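Local coordinates for penicillin-binding protein 1A (Mycobacterium tuberculosis, PDB 5CXW), which builds cross-linked peptidoglycan for the cell wall, joining lipid-linked precursors into glycan strands and cross-linking their peptides through its penicillin-sensitive transpeptidase domain, the part in this chain, at residues 176-190 with 207-220. Residues are numbered along the deposited sequence; the frame is centred on the assembly and turned at random.
Sequences AGIASSFPGVAHTLS and YQTRVIDMASAYAT. With PEG (di(hydroxyethyl)ether), chain D.
Ala179 N donates to Asp213 OD1 over 3.1 Å, coming from above the carboxylate plane, while Arg210 NH2 reaches the same oxygen from the opposite face at 2.9 Å. With Arg210 NE on Asp213 OD2, the guanidinium grips the acid side-on; Arg210 N, at the N-cap of helix 211-222, also donates to OD2, on its anti lone pair. A water donates to Ala179 O and Asp213 OD2, adding a bridge between the segments.

The Phe182 ring runs nearly parallel to the Arg210 guanidinium, planes 9° apart, the two side chains passing in opposite directions. Phe182 CG lies between its backbone N and carbonyl carbon (chi1 59°), which turns the ring onto Arg210. Arg210 CG sits over the ring centre, 3.8 Å from the centroid, in a CH-pi contact, and Phe182 CB covers one guanidinium face. Val185 CB packs on the other face of the ring.

Apolar contacts continue along the helix. Ile178 CD1 lies 3.6 Å from Ala217 CB and also touches Met214 SD and Thr209 CG2. Farther along the loop, Leu189 CA makes a CH-pi contact over one face of the Tyr207 ring, toward its rim.

Gly177 ends helix 165-176 in a Schellman motif, and Ala176 O accepts a 2.7 Å bond from Thr220 OG1, joining that end to the last turns of helix 211-222. All this lies within the transpeptidase domain, the Met214 side chain about 9 Å from that of Ser97, the acyl-ester serine by similarity. With two protein donors on each oxygen, buried Asp213 is probably kept ionised; its salt bridge sets it in place to hold the loop through Ala179.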
loop_
_atom_site.group_PDB
_atom_site.type_symbol
_atom_site.label_atom_id
_atom_site.label_comp_id
_atom_site.label_asym_id
_atom_site.label_seq_id
_atom_site.Cartn_x
_atom_site.Cartn_y
_atom_site.Cartn_z
ATOM N N ALA A 176 8.749 3.559 7.111
ATOM C CA ALA A 176 7.414 4.052 6.711
ATOM C C ALA A 176 6.271 3.312 7.367
ATOM O O ALA A 176 5.181 3.861 7.449
ATOM C CB ALA A 176 7.259 4.013 5.198
ATOM N N GLY A 177 6.550 2.087 7.885
ATOM C CA GLY A 177 5.548 1.234 8.515
ATOM C C GLY A 177 5.357 -0.116 7.907
ATOM O O GLY A 177 4.435 -0.826 8.340
ATOM N N ILE A 178 6.150 -0.539 6.916
ATOM C CA ILE A 178 6.105 -1.943 6.492
ATOM C C ILE A 178 6.586 -2.762 7.653
ATOM O O ILE A 178 7.696 -2.566 8.142
ATOM C CB ILE A 178 6.899 -2.216 5.200
ATOM C CG1 ILE A 178 6.423 -1.333 4.020
ATOM C CG2 ILE A 178 6.838 -3.677 4.882
ATOM C CD1 ILE A 178 4.953 -1.499 3.653
ATOM N N ALA A 179 5.737 -3.631 8.199
ATOM C CA ALA A 179 6.103 -4.299 9.462
ATOM C C ALA A 179 7.313 -5.184 9.240
ATOM O O ALA A 179 7.506 -5.719 8.139
ATOM C CB ALA A 179 4.962 -5.156 9.979
ATOM N N SER A 180 8.115 -5.311 10.286
ATOM C CA SER A 180 9.338 -6.112 10.279
ATOM C C SER A 180 9.084 -7.626 10.308
ATOM O O SER A 180 9.998 -8.390 10.002
ATOM C CB SER A 180 10.212 -5.760 11.487
ATOM O OG SER A 180 10.763 -4.495 11.214
ATOM N N SER A 181 7.885 -8.017 10.726
ATOM C CA SER A 181 7.453 -9.389 10.747
ATOM C C SER A 181 5.952 -9.482 10.700
ATOM O O SER A 181 5.238 -8.522 11.014
ATOM C CB SER A 181 7.970 -10.072 12.037
ATOM O OG SER A 181 7.369 -9.437 13.162
ATOM N N PHE A 182 5.474 -10.640 10.259
ATOM C CA PHE A 182 4.078 -10.969 10.306
ATOM C C PHE A 182 3.959 -12.480 10.241
ATOM O O PHE A 182 4.949 -13.164 10.012
ATOM C CB PHE A 182 3.235 -10.253 9.221
ATOM C CG PHE A 182 3.633 -10.531 7.809
ATOM C CD1 PHE A 182 3.126 -11.618 7.144
ATOM C CD2 PHE A 182 4.434 -9.623 7.107
ATOM C CE1 PHE A 182 3.476 -11.893 5.836
ATOM C CE2 PHE A 182 4.806 -9.880 5.808
ATOM C CZ PHE A 182 4.324 -11.015 5.156
ATOM N N PRO A 183 2.755 -13.008 10.467
ATOM C CA PRO A 183 2.787 -14.450 10.620
ATOM C C PRO A 183 3.048 -15.075 9.252
ATOM O O PRO A 183 2.331 -14.745 8.266
ATOM C CB PRO A 183 1.388 -14.782 11.143
ATOM C CG PRO A 183 0.876 -13.535 11.723
ATOM C CD PRO A 183 1.495 -12.419 10.932
ATOM N N GLY A 184 4.049 -15.937 9.197
ATOM C CA GLY A 184 4.571 -16.460 7.948
ATOM C C GLY A 184 6.047 -16.068 7.808
ATOM O O GLY A 184 6.889 -16.837 7.293
ATOM N N VAL A 185 6.369 -14.868 8.282
ATOM C CA VAL A 185 7.597 -14.167 7.867
ATOM C C VAL A 185 8.210 -13.461 9.060
ATOM O O VAL A 185 7.726 -12.403 9.463
ATOM C CB VAL A 185 7.288 -13.162 6.750
ATOM C CG1 VAL A 185 8.591 -12.468 6.272
ATOM C CG2 VAL A 185 6.611 -13.887 5.580
ATOM N N ALA A 186 9.240 -14.073 9.635
ATOM C CA ALA A 186 9.887 -13.549 10.850
ATOM C C ALA A 186 10.726 -12.332 10.605
ATOM O O ALA A 186 10.890 -11.512 11.491
ATOM C CB ALA A 186 10.729 -14.626 11.567
ATOM N N HIS A 187 11.254 -12.207 9.402
ATOM C CA HIS A 187 12.047 -11.045 9.052
ATOM C C HIS A 187 11.723 -10.582 7.627
ATOM O O HIS A 187 12.164 -11.180 6.667
ATOM C CB HIS A 187 13.509 -11.389 9.131
ATOM C CG HIS A 187 13.930 -11.836 10.508
ATOM N ND1 HIS A 187 14.380 -10.960 11.471
ATOM C CD2 HIS A 187 13.942 -13.060 11.073
ATOM C CE1 HIS A 187 14.676 -11.635 12.571
ATOM N NE2 HIS A 187 14.388 -12.909 12.361
ATOM N N THR A 188 10.910 -9.569 7.517
ATOM C CA THR A 188 10.481 -9.109 6.180
ATOM C C THR A 188 11.611 -8.398 5.430
ATOM O O THR A 188 12.501 -7.768 6.045
ATOM C CB THR A 188 9.283 -8.178 6.245
ATOM O OG1 THR A 188 9.604 -7.030 7.073
ATOM C CG2 THR A 188 8.039 -8.925 6.803
ATOM N N LEU A 189 11.528 -8.450 4.108
ATOM C CA LEU A 189 12.462 -7.738 3.231
ATOM C C LEU A 189 13.936 -8.187 3.482
ATOM O O LEU A 189 14.854 -7.379 3.491
ATOM C CB LEU A 189 12.331 -6.219 3.383
ATOM C CG LEU A 189 10.925 -5.643 3.455
ATOM C CD1 LEU A 189 10.980 -4.145 3.520
ATOM C CD2 LEU A 189 10.151 -6.071 2.235
ATOM N N SER A 190 14.094 -9.495 3.658
ATOM C CA SER A 190 15.355 -10.139 4.043
ATOM C C SER A 190 15.500 -11.390 3.175
ATOM O O SER A 190 14.691 -12.321 3.266
ATOM C CB SER A 190 15.307 -10.516 5.535
ATOM O OG SER A 190 16.465 -11.222 5.925
ATOM N N TYR A 207 9.450 -9.104 -2.577
ATOM C CA TYR A 207 9.246 -9.628 -1.257
ATOM C C TYR A 207 7.797 -9.606 -0.873
ATOM O O TYR A 207 7.019 -8.862 -1.409
ATOM C CB TYR A 207 10.130 -8.884 -0.206
ATOM C CG TYR A 207 11.554 -9.247 -0.349
ATOM C CD1 TYR A 207 12.091 -10.343 0.287
ATOM C CD2 TYR A 207 12.383 -8.508 -1.148
ATOM C CE1 TYR A 207 13.380 -10.738 0.073
ATOM C CE2 TYR A 207 13.689 -8.900 -1.382
ATOM C CZ TYR A 207 14.201 -10.003 -0.725
ATOM O OH TYR A 207 15.505 -10.345 -0.963
ATOM N N GLN A 208 7.425 -10.454 0.105
ATOM C CA GLN A 208 6.066 -10.498 0.597
ATOM C C GLN A 208 5.797 -9.415 1.580
ATOM O O GLN A 208 6.575 -9.195 2.515
ATOM C CB GLN A 208 5.795 -11.846 1.264
ATOM C CG GLN A 208 5.758 -12.984 0.284
ATOM C CD GLN A 208 5.318 -14.285 0.952
ATOM O OE1 GLN A 208 5.011 -14.341 2.160
ATOM N NE2 GLN A 208 5.262 -15.326 0.165
ATOM N N THR A 209 4.673 -8.721 1.379
ATOM C CA THR A 209 4.187 -7.686 2.244
ATOM C C THR A 209 2.659 -7.844 2.331
ATOM O O THR A 209 2.024 -8.427 1.441
ATOM C CB THR A 209 4.513 -6.332 1.572
ATOM O OG1 THR A 209 5.930 -6.234 1.452
ATOM C CG2 THR A 209 4.018 -5.065 2.334
ATOM N N ARG A 210 2.047 -7.325 3.391
ATOM C CA ARG A 210 0.567 -7.444 3.494
ATOM C C ARG A 210 -0.078 -6.160 2.969
ATOM O O ARG A 210 0.501 -5.071 3.025
ATOM C CB ARG A 210 0.158 -7.617 4.943
ATOM C CG ARG A 210 0.805 -8.800 5.668
ATOM C CD ARG A 210 0.460 -8.818 7.164
ATOM N NE ARG A 210 1.167 -7.724 7.843
ATOM C CZ ARG A 210 0.972 -7.327 9.100
ATOM N NH1 ARG A 210 0.132 -7.961 9.889
ATOM N NH2 ARG A 210 1.725 -6.333 9.588
ATOM N N VAL A 211 -1.333 -6.301 2.547
ATOM C CA VAL A 211 -2.122 -5.169 2.094
ATOM C C VAL A 211 -2.215 -4.147 3.237
ATOM O O VAL A 211 -2.092 -2.931 3.003
ATOM C CB VAL A 211 -3.520 -5.650 1.662
ATOM C CG1 VAL A 211 -4.459 -4.502 1.333
ATOM C CG2 VAL A 211 -3.470 -6.567 0.446
ATOM N N ILE A 212 -2.425 -4.610 4.496
ATOM C CA ILE A 212 -2.450 -3.654 5.599
ATOM C C ILE A 212 -1.152 -2.880 5.767
ATOM O O ILE A 212 -1.202 -1.680 6.043
ATOM C CB ILE A 212 -2.926 -4.273 6.952
ATOM C CG1 ILE A 212 -3.017 -3.203 8.048
ATOM C CG2 ILE A 212 -2.050 -5.464 7.389
ATOM C CD1 ILE A 212 -4.051 -3.603 9.118
ATOM N N ASP A 213 -0.003 -3.520 5.540
ATOM C CA ASP A 213 1.299 -2.847 5.629
ATOM C C ASP A 213 1.373 -1.733 4.585
ATOM O O ASP A 213 1.835 -0.662 4.867
ATOM C CB ASP A 213 2.463 -3.822 5.323
ATOM C CG ASP A 213 2.676 -4.871 6.425
ATOM O OD1 ASP A 213 2.779 -4.476 7.607
ATOM O OD2 ASP A 213 2.841 -6.070 6.087
ATOM N N MET A 214 0.923 -2.018 3.375
ATOM C CA MET A 214 0.998 -1.010 2.297
ATOM C C MET A 214 0.085 0.219 2.612
ATOM O O MET A 214 0.502 1.363 2.455
ATOM C CB MET A 214 0.633 -1.604 0.937
ATOM C CG MET A 214 1.653 -2.604 0.411
ATOM S SD MET A 214 3.291 -1.893 0.142
ATOM C CE MET A 214 2.967 -0.920 -1.303
ATOM N N ALA A 215 -1.128 -0.041 3.116
ATOM C CA ALA A 215 -2.010 1.042 3.468
ATOM C C ALA A 215 -1.400 1.894 4.570
ATOM O O ALA A 215 -1.440 3.155 4.523
ATOM C CB ALA A 215 -3.373 0.525 3.895
ATOM N N SER A 216 -0.798 1.218 5.543
ATOM C CA SER A 216 -0.178 1.912 6.682
ATOM C C SER A 216 1.024 2.723 6.249
ATOM O O SER A 216 1.193 3.900 6.664
ATOM C CB SER A 216 0.207 0.877 7.735
ATOM O OG SER A 216 0.945 1.453 8.806
ATOM N N ALA A 217 1.930 2.141 5.460
ATOM C CA ALA A 217 3.106 2.863 5.010
ATOM C C ALA A 217 2.762 4.093 4.155
ATOM O O ALA A 217 3.383 5.161 4.289
ATOM C CB ALA A 217 4.092 1.920 4.270
ATOM N N TYR A 218 1.798 3.946 3.275
ATOM C CA TYR A 218 1.329 5.081 2.447
ATOM C C TYR A 218 0.596 6.132 3.337
ATOM O O TYR A 218 0.717 7.350 3.118
ATOM C CB TYR A 218 0.466 4.620 1.311
ATOM C CG TYR A 218 1.160 4.126 0.076
ATOM C CD1 TYR A 218 2.226 3.206 0.142
ATOM C CD2 TYR A 218 0.744 4.527 -1.200
ATOM C CE1 TYR A 218 2.828 2.722 -1.019
ATOM C CE2 TYR A 218 1.289 4.015 -2.336
ATOM C CZ TYR A 218 2.331 3.110 -2.253
ATOM O OH TYR A 218 2.936 2.586 -3.411
ATOM N N ALA A 219 -0.051 5.669 4.437
ATOM C CA ALA A 219 -0.628 6.614 5.432
ATOM C C ALA A 219 0.469 7.503 6.034
ATOM O O ALA A 219 0.281 8.698 6.230
ATOM C CB ALA A 219 -1.446 5.875 6.465
ATOM N N THR A 220 1.650 6.940 6.280
ATOM C CA THR A 220 2.743 7.707 6.823
ATOM C C THR A 220 3.146 8.814 5.846
ATOM O O THR A 220 3.433 9.964 6.252
ATOM C CB THR A 220 3.924 6.763 7.150
ATOM O OG1 THR A 220 3.508 5.834 8.157
ATOM C CG2 THR A 220 5.155 7.496 7.627
HETATM O O2 PEG D . 5.131 -15.396 -5.443
HETATM C C3 PEG D . 5.187 -16.043 -4.180
HETATM C C4 PEG D . 5.033 -14.992 -3.117
HETATM O O4 PEG D . 6.319 -14.727 -2.594
HETATM O O HOH W 1 2.351 -0.487 9.959
HETATM O O HOH W 2 5.588 -6.557 6.187
HETATM O O HOH W 3 9.244 -9.981 3.139
#